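Local coordinates for protein lantibiotic dehydratase (Microbispora corallina, PDB 5EHK) that probably catalyses the glutamyl-tRNA-dependent dehydration of serine and threonine residues in the precursor peptide of the lantibiotic NAI-107, at residues Leu512-Ser516 against Ala517-Arg521; Ser530-Ala533 against Gly534-Leu537; Asp742-His745 against Arg746-Leu749. All coordinates share one frame; numbering follows the deposited sequence.

Interaction 1 of 3, residues Leu512-Ser516 against Ala517-Arg521; sequences LDELS and AGTFR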
loop_
_atom_site.group_PDB
_atom_site.type_symbol
_atom_site.label_atom_id
_atom_site.label_comp_id
_atom_site.label_asym_id
_atom_site.label_seq_id
_atom_site.Cartn_x
_atom_site.Cartn_y
_atom_site.Cartn_z
ATOM N N LEU A 512 35.911 -36.063 -16.264
ATOM C CA LEU A 512 34.709 -36.880 -16.502
ATOM C C LEU A 512 34.587 -38.031 -15.517
ATOM O O LEU A 512 33.486 -38.392 -15.093
ATOM C CB LEU A 512 34.683 -37.457 -17.922
ATOM C CG LEU A 512 34.188 -36.590 -19.083
ATOM C CD1 LEU A 512 33.814 -37.457 -20.292
ATOM C CD2 LEU A 512 33.031 -35.690 -18.647
ATOM N N ASP A 513 35.735 -38.582 -15.135
ATOM C CA ASP A 513 35.770 -39.803 -14.342
ATOM C C ASP A 513 35.556 -39.509 -12.859
ATOM O O ASP A 513 34.815 -40.235 -12.177
ATOM C CB ASP A 513 37.077 -40.570 -14.595
ATOM C CG ASP A 513 37.323 -40.827 -16.082
ATOM O OD1 ASP A 513 37.148 -39.878 -16.895
ATOM O OD2 ASP A 513 37.690 -41.969 -16.438
ATOM N N GLU A 514 36.158 -38.436 -12.355
ATOM C CA GLU A 514 35.898 -38.081 -10.968
ATOM C C GLU A 514 34.416 -37.678 -10.793
ATOM O O GLU A 514 33.828 -37.842 -9.708
ATOM C CB GLU A 514 36.834 -36.972 -10.496
ATOM C CG GLU A 514 38.290 -37.395 -10.405
ATOM C CD GLU A 514 39.171 -36.388 -9.666
ATOM O OE1 GLU A 514 40.031 -35.770 -10.330
ATOM O OE2 GLU A 514 39.002 -36.216 -8.428
ATOM N N LEU A 515 33.821 -37.188 -11.883
ATOM C CA LEU A 515 32.404 -36.870 -11.925
ATOM C C LEU A 515 31.628 -38.139 -11.679
ATOM O O LEU A 515 30.751 -38.188 -10.808
ATOM C CB LEU A 515 32.008 -36.282 -13.286
ATOM C CG LEU A 515 30.651 -35.567 -13.446
ATOM C CD1 LEU A 515 30.589 -34.902 -14.798
ATOM C CD2 LEU A 515 29.461 -36.487 -13.289
ATOM N N SER A 516 31.943 -39.153 -12.482
ATOM C CA SER A 516 31.245 -40.433 -12.449
ATOM C C SER A 516 31.228 -40.954 -11.025
ATOM O O SER A 516 30.273 -41.607 -10.606
ATOM C CB SER A 516 31.974 -41.429 -13.338
ATOM O OG SER A 516 32.025 -40.970 -14.674
ATOM N N ALA A 517 32.297 -40.631 -10.290
ATOM C CA ALA A 517 32.495 -41.075 -8.914
ATOM C C ALA A 517 31.875 -40.153 -7.858
ATOM O O ALA A 517 31.847 -40.489 -6.667
ATOM C CB ALA A 517 33.979 -41.269 -8.654
ATOM N N GLY A 518 31.363 -39.004 -8.291
ATOM C CA GLY A 518 30.610 -38.146 -7.394
ATOM C C GLY A 518 31.329 -36.905 -6.914
ATOM O O GLY A 518 30.828 -36.165 -6.057
ATOM N N THR A 519 32.508 -36.666 -7.470
ATOM C CA THR A 519 33.217 -35.425 -7.185
ATOM C C THR A 519 32.864 -34.415 -8.272
ATOM O O THR A 519 33.495 -34.337 -9.335
ATOM C CB THR A 519 34.742 -35.648 -7.006
ATOM O OG1 THR A 519 34.972 -36.200 -5.700
ATOM C CG2 THR A 519 35.523 -34.329 -7.118
ATOM N N PHE A 520 31.786 -33.684 -7.995
ATOM C CA PHE A 520 31.258 -32.682 -8.910
ATOM C C PHE A 520 30.411 -31.682 -8.142
ATOM O O PHE A 520 30.052 -31.894 -6.976
ATOM C CB PHE A 520 30.409 -33.318 -10.014
ATOM C CG PHE A 520 29.116 -33.885 -9.523
ATOM C CD1 PHE A 520 27.955 -33.133 -9.565
ATOM C CD2 PHE A 520 29.058 -35.161 -9.005
ATOM C CE1 PHE A 520 26.777 -33.647 -9.097
ATOM C CE2 PHE A 520 27.873 -35.681 -8.545
ATOM C CZ PHE A 520 26.732 -34.923 -8.588
ATOM N N ARG A 521 30.100 -30.583 -8.811
ATOM C CA ARG A 521 29.189 -29.601 -8.271
ATOM C C ARG A 521 28.092 -29.354 -9.295
ATOM O O ARG A 521 28.368 -29.309 -10.492
ATOM C CB ARG A 521 29.944 -28.303 -7.959
ATOM C CG ARG A 521 30.055 -27.983 -6.469
ATOM C CD ARG A 521 30.696 -29.115 -5.725
ATOM N NE ARG A 521 31.194 -28.728 -4.410
ATOM C CZ ARG A 521 31.744 -29.578 -3.548
ATOM N NH1 ARG A 521 31.870 -30.852 -3.876
ATOM N NH2 ARG A 521 32.184 -29.159 -2.371
#
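Phe-520 turns its side chain back on Leu-515, the two crossing at a slant just beyond the end of helix 512-516. The CB of Phe-520 makes the first touch, 4.1 Å from the branching CG of Leu-515. CG of Phe-520 then settles between its own backbone N and carbonyl carbon (chi1 69°), which brings the near side of the ring beside the helix end. One ring atom, CD2, comes 3.9 Å from Leu-515 O at an oblique approach, and the side chain also packs on Val-381, Val-382 and Glu-385 of helix 380-395. What makes this return possible is a Schellman motif. Gly-518, with phi at 105°, reverses the chain, and its N-H donates to Leu-515 O, N to O 2.7 Å, from above the carbonyl plane. The wider bond of the motif runs from Thr-519 N to Glu-514 O (2.9 Å, 152° at the hydrogen). Beside it the side chains of Glu-514 and Thr-519 lie alongside each other, pointing the same way, with OE2 of Glu-514 4.2 Å from CG2 of Thr-519. One turn back, Ser-516 OG reaches Leu-512 O at 3.0 Å, and Ser-516 N grips that oxygen from the opposite face of its plane.

Interaction 2 of 3, residues Ser530-Ala533 against Gly534-Leu537; sequences SHHA and GATL
The methyl group of Ala-535 faces back toward the preceding residues and touches both His-532 and Ser-530. Its CB lies 4.0 Å from the CB of His-532 and equally 4.0 Å from the OG of Ser-530. The imidazole of His-532, with CG anti to the backbone N (chi1 -178°), presents an edge and not a face: CD2 approaches Ala-535 N to 3.7 Å, close to the ring plane, and the C of Gly-534 lies near that plane too. The neighbouring ring atom, NE2, is hydrogen-bonded to Gln-555 OE1, a bond that limits rotation of the ring.

Ser-530 is turned so that its OG accepts from His-532 N (3.1 Å, 160° at the hydrogen). This buried hydroxyl also pairs with Glu-502 OE1, an oxygen it shares with the OG1 of Thr-536, whereas OE2 of the same carboxylate takes Gly-534 N. A single acidic group on strand 500-508 thus ties together both halves of the loop.

Across the bend, Ala-535 N gives a nearly straight bond of 3.1 Å to His-532 O, reached from above the carbonyl plane. With Gly-534 at positive phi (112°) in the third position, this is a type II beta turn, entered directly from the ST turn of Ser-530.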
loop_
_atom_site.group_PDB
_atom_site.type_symbol
_atom_site.label_atom_id
_atom_site.label_comp_id
_atom_site.label_asym_id
_atom_site.label_seq_id
_atom_site.Cartn_x
_atom_site.Cartn_y
_atom_site.Cartn_z
ATOM N N SER A 530 11.517 -22.270 -15.705
ATOM C CA SER A 530 10.218 -22.366 -16.328
ATOM C C SER A 530 9.258 -23.176 -15.456
ATOM O O SER A 530 9.680 -23.817 -14.485
ATOM C CB SER A 530 10.363 -22.986 -17.707
ATOM O OG SER A 530 9.953 -24.334 -17.680
ATOM N N HIS A 531 7.964 -23.128 -15.763
ATOM C CA HIS A 531 7.034 -23.944 -15.011
ATOM C C HIS A 531 6.426 -25.044 -15.868
ATOM O O HIS A 531 5.454 -25.697 -15.474
ATOM C CB HIS A 531 5.965 -23.060 -14.393
ATOM C CG HIS A 531 6.497 -22.184 -13.307
ATOM N ND1 HIS A 531 7.004 -22.689 -12.125
ATOM C CD2 HIS A 531 6.649 -20.839 -13.239
ATOM C CE1 HIS A 531 7.431 -21.691 -11.369
ATOM N NE2 HIS A 531 7.233 -20.560 -12.025
ATOM N N HIS A 532 7.052 -25.300 -17.015
ATOM C CA HIS A 532 6.574 -26.326 -17.945
ATOM C C HIS A 532 7.688 -27.215 -18.499
ATOM O O HIS A 532 8.602 -26.734 -19.163
ATOM C CB HIS A 532 5.871 -25.664 -19.117
ATOM C CG HIS A 532 5.311 -26.637 -20.099
ATOM N ND1 HIS A 532 4.115 -27.294 -19.892
ATOM C CD2 HIS A 532 5.796 -27.092 -21.276
ATOM C CE1 HIS A 532 3.872 -28.088 -20.919
ATOM N NE2 HIS A 532 4.879 -27.990 -21.770
ATOM N N ALA A 533 7.631 -28.508 -18.222
ATOM C CA ALA A 533 8.595 -29.446 -18.824
ATOM C C ALA A 533 8.529 -29.398 -20.351
ATOM O O ALA A 533 7.493 -29.732 -20.930
ATOM C CB ALA A 533 8.323 -30.848 -18.348
ATOM N N GLY A 534 9.585 -28.924 -21.007
ATOM C CA GLY A 534 9.552 -28.819 -22.461
ATOM C C GLY A 534 9.555 -27.390 -23.025
ATOM O O GLY A 534 9.808 -27.177 -24.226
ATOM N N ALA A 535 9.275 -26.405 -22.167
ATOM C CA ALA A 535 9.149 -25.032 -22.627
ATOM C C ALA A 535 10.452 -24.514 -23.219
ATOM O O ALA A 535 10.446 -23.897 -24.287
ATOM C CB ALA A 535 8.694 -24.133 -21.491
ATOM N N THR A 536 11.564 -24.769 -22.526
ATOM C CA THR A 536 12.850 -24.269 -22.986
ATOM C C THR A 536 13.300 -24.986 -24.264
ATOM O O THR A 536 13.921 -24.389 -25.137
ATOM C CB THR A 536 13.949 -24.416 -21.905
ATOM O OG1 THR A 536 13.567 -23.689 -20.733
ATOM C CG2 THR A 536 15.288 -23.860 -22.413
ATOM N N LEU A 537 12.956 -26.261 -24.384
ATOM C CA LEU A 537 13.395 -27.058 -25.524
ATOM C C LEU A 537 12.600 -26.686 -26.777
ATOM O O LEU A 537 13.033 -26.924 -27.909
ATOM C CB LEU A 537 13.246 -28.552 -25.220
ATOM C CG LEU A 537 14.151 -29.213 -24.169
ATOM C CD1 LEU A 537 13.940 -28.711 -22.749
ATOM C CD2 LEU A 537 13.929 -30.697 -24.203
#

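Interaction 3 of 3, residues Asp742-His745 against Arg746-Leu749; sequences DAWH and RVLL
Arg-746 runs extended through chi2 and then bends at chi3 (-59°), a kink that folds its guanidinium back edge-on against the first turn of the helix, at Asp-742 and Ala-743. NE thereby reaches Asp-742 O at 3.3 Å, with the oxygen close to the guanidinium plane but the donor well above the plane of the carbonyl. The same oxygen receives Arg-746 N at 3.1 Å from its opposite face, so one residue grips it twice. Further out, NH2 rests 3.6 Å from the CB of Ala-743. Asp-742 itself, its CG anti to the backbone N (chi1 -167°), is the N-cap: OD1 accepts from Trp-744 N and His-745 N, both weak bonds, while OD2 lies 3.8 Å above one face of the His-745 ring, offset toward its rim.

Trp-744 and Val-747, one turn apart, point the same way, and CG2 of the valine meets the edge of the indole, 4.0 Å from CE3. In the backbone, Trp-744 O serves two donors, Leu-748 N at 3.0 Å and Val-747 N at 3.2 Å, the latter from above the carbonyl plane.

Outside this turn, Arg-746 forms a salt bridge with Asp-711, and ND1 of His-745 pairs with Asp-739 N. Leu-748 packs on helix 119-138 and Leu-749 on helix 707-721, and both touch Leu-738, so this beginning of helix 743-755 is set against two helices and strand 735-739.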
loop_
_atom_site.group_PDB
_atom_site.type_symbol
_atom_site.label_atom_id
_atom_site.label_comp_id
_atom_site.label_asym_id
_atom_site.label_seq_id
_atom_site.Cartn_x
_atom_site.Cartn_y
_atom_site.Cartn_z
ATOM N N ASP A 742 43.681 -9.803 -17.297
ATOM C CA ASP A 742 43.695 -9.239 -18.637
ATOM C C ASP A 742 43.428 -7.728 -18.660
ATOM O O ASP A 742 42.513 -7.238 -18.008
ATOM C CB ASP A 742 42.687 -9.975 -19.507
ATOM C CG ASP A 742 42.850 -9.661 -20.967
ATOM O OD1 ASP A 742 43.046 -8.485 -21.323
ATOM O OD2 ASP A 742 42.799 -10.606 -21.770
ATOM N N ALA A 743 44.245 -6.997 -19.412
ATOM C CA ALA A 743 44.131 -5.539 -19.473
ATOM C C ALA A 743 42.919 -5.094 -20.293
ATOM O O ALA A 743 42.252 -4.125 -19.934
ATOM C CB ALA A 743 45.426 -4.909 -20.029
ATOM N N TRP A 744 42.632 -5.803 -21.383
ATOM C CA TRP A 744 41.414 -5.551 -22.154
ATOM C C TRP A 744 40.124 -5.838 -21.363
ATOM O O TRP A 744 39.181 -5.043 -21.400
ATOM C CB TRP A 744 41.370 -6.369 -23.446
ATOM C CG TRP A 744 42.102 -5.821 -24.631
ATOM C CD1 TRP A 744 43.080 -6.446 -25.346
ATOM C CD2 TRP A 744 41.894 -4.550 -25.261
ATOM N NE1 TRP A 744 43.486 -5.650 -26.389
ATOM C CE2 TRP A 744 42.783 -4.475 -26.353
ATOM C CE3 TRP A 744 41.039 -3.471 -25.010
ATOM C CZ2 TRP A 744 42.848 -3.365 -27.190
ATOM C CZ3 TRP A 744 41.106 -2.372 -25.840
ATOM C CH2 TRP A 744 42.005 -2.326 -26.920
ATOM N N HIS A 745 40.079 -6.975 -20.670
ATOM C CA HIS A 745 38.925 -7.308 -19.840
ATOM C C HIS A 745 38.746 -6.275 -18.718
ATOM O O HIS A 745 37.618 -5.985 -18.306
ATOM C CB HIS A 745 39.014 -8.725 -19.269
ATOM C CG HIS A 745 38.933 -9.804 -20.306
ATOM N ND1 HIS A 745 38.698 -11.125 -19.990
ATOM C CD2 HIS A 745 39.101 -9.765 -21.652
ATOM C CE1 HIS A 745 38.693 -11.849 -21.096
ATOM N NE2 HIS A 745 38.939 -11.049 -22.119
ATOM N N ARG A 746 39.852 -5.723 -18.223
ATOM C CA ARG A 746 39.774 -4.727 -17.153
ATOM C C ARG A 746 39.154 -3.395 -17.600
ATOM O O ARG A 746 38.605 -2.658 -16.781
ATOM C CB ARG A 746 41.148 -4.490 -16.521
ATOM C CG ARG A 746 41.443 -5.388 -15.333
ATOM C CD ARG A 746 42.800 -5.070 -14.751
ATOM N NE ARG A 746 43.843 -5.257 -15.751
ATOM C CZ ARG A 746 45.124 -4.956 -15.560
ATOM N NH1 ARG A 746 45.516 -4.439 -14.399
ATOM N NH2 ARG A 746 46.010 -5.166 -16.529
ATOM N N VAL A 747 39.252 -3.080 -18.889
ATOM C CA VAL A 747 38.640 -1.856 -19.396
ATOM C C VAL A 747 37.232 -2.156 -19.851
ATOM O O VAL A 747 36.379 -1.291 -19.855
ATOM C CB VAL A 747 39.433 -1.211 -20.559
ATOM C CG1 VAL A 747 40.938 -1.279 -20.297
ATOM C CG2 VAL A 747 39.077 -1.857 -21.893
ATOM N N LEU A 748 36.996 -3.401 -20.234
ATOM C CA LEU A 748 35.671 -3.826 -20.636
ATOM C C LEU A 748 34.727 -3.768 -19.441
ATOM O O LEU A 748 33.550 -3.416 -19.581
ATOM C CB LEU A 748 35.719 -5.229 -21.235
ATOM C CG LEU A 748 34.411 -5.673 -21.891
ATOM C CD1 LEU A 748 34.130 -4.880 -23.155
ATOM C CD2 LEU A 748 34.471 -7.155 -22.193
ATOM N N LEU A 749 35.256 -4.119 -18.270
ATOM C CA LEU A 749 34.491 -4.080 -17.033
ATOM C C LEU A 749 34.164 -2.644 -16.669
ATOM O O LEU A 749 33.126 -2.373 -16.072
ATOM C CB LEU A 749 35.249 -4.749 -15.883
ATOM C CG LEU A 749 34.615 -4.635 -14.487
ATOM C CD1 LEU A 749 33.441 -5.562 -14.363
ATOM C CD2 LEU A 749 35.612 -4.894 -13.365
#

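Overall arrangement
The three contacts follow one another along the chain without touching, and each illustrates a different way of managing a turn: leaving a helix, bending a loop, starting a helix. Interactions 1 and 2 have centres 27 Å apart, with nearest atoms about 19 Å apart, yet share a neighbour in strand 500-508: Arg-521 pairs with its Val-508, and the loop at 530-537 is held by its Glu-502. Interaction 3 lies farther off, its centre 34 Å from interaction 1 and 36 Å from interaction 2. Interaction 2 is buried, about 17 Å from the chain's centre, whereas the centres of interactions 1 and 3 are about 40 and 42 Å from it, on the same side.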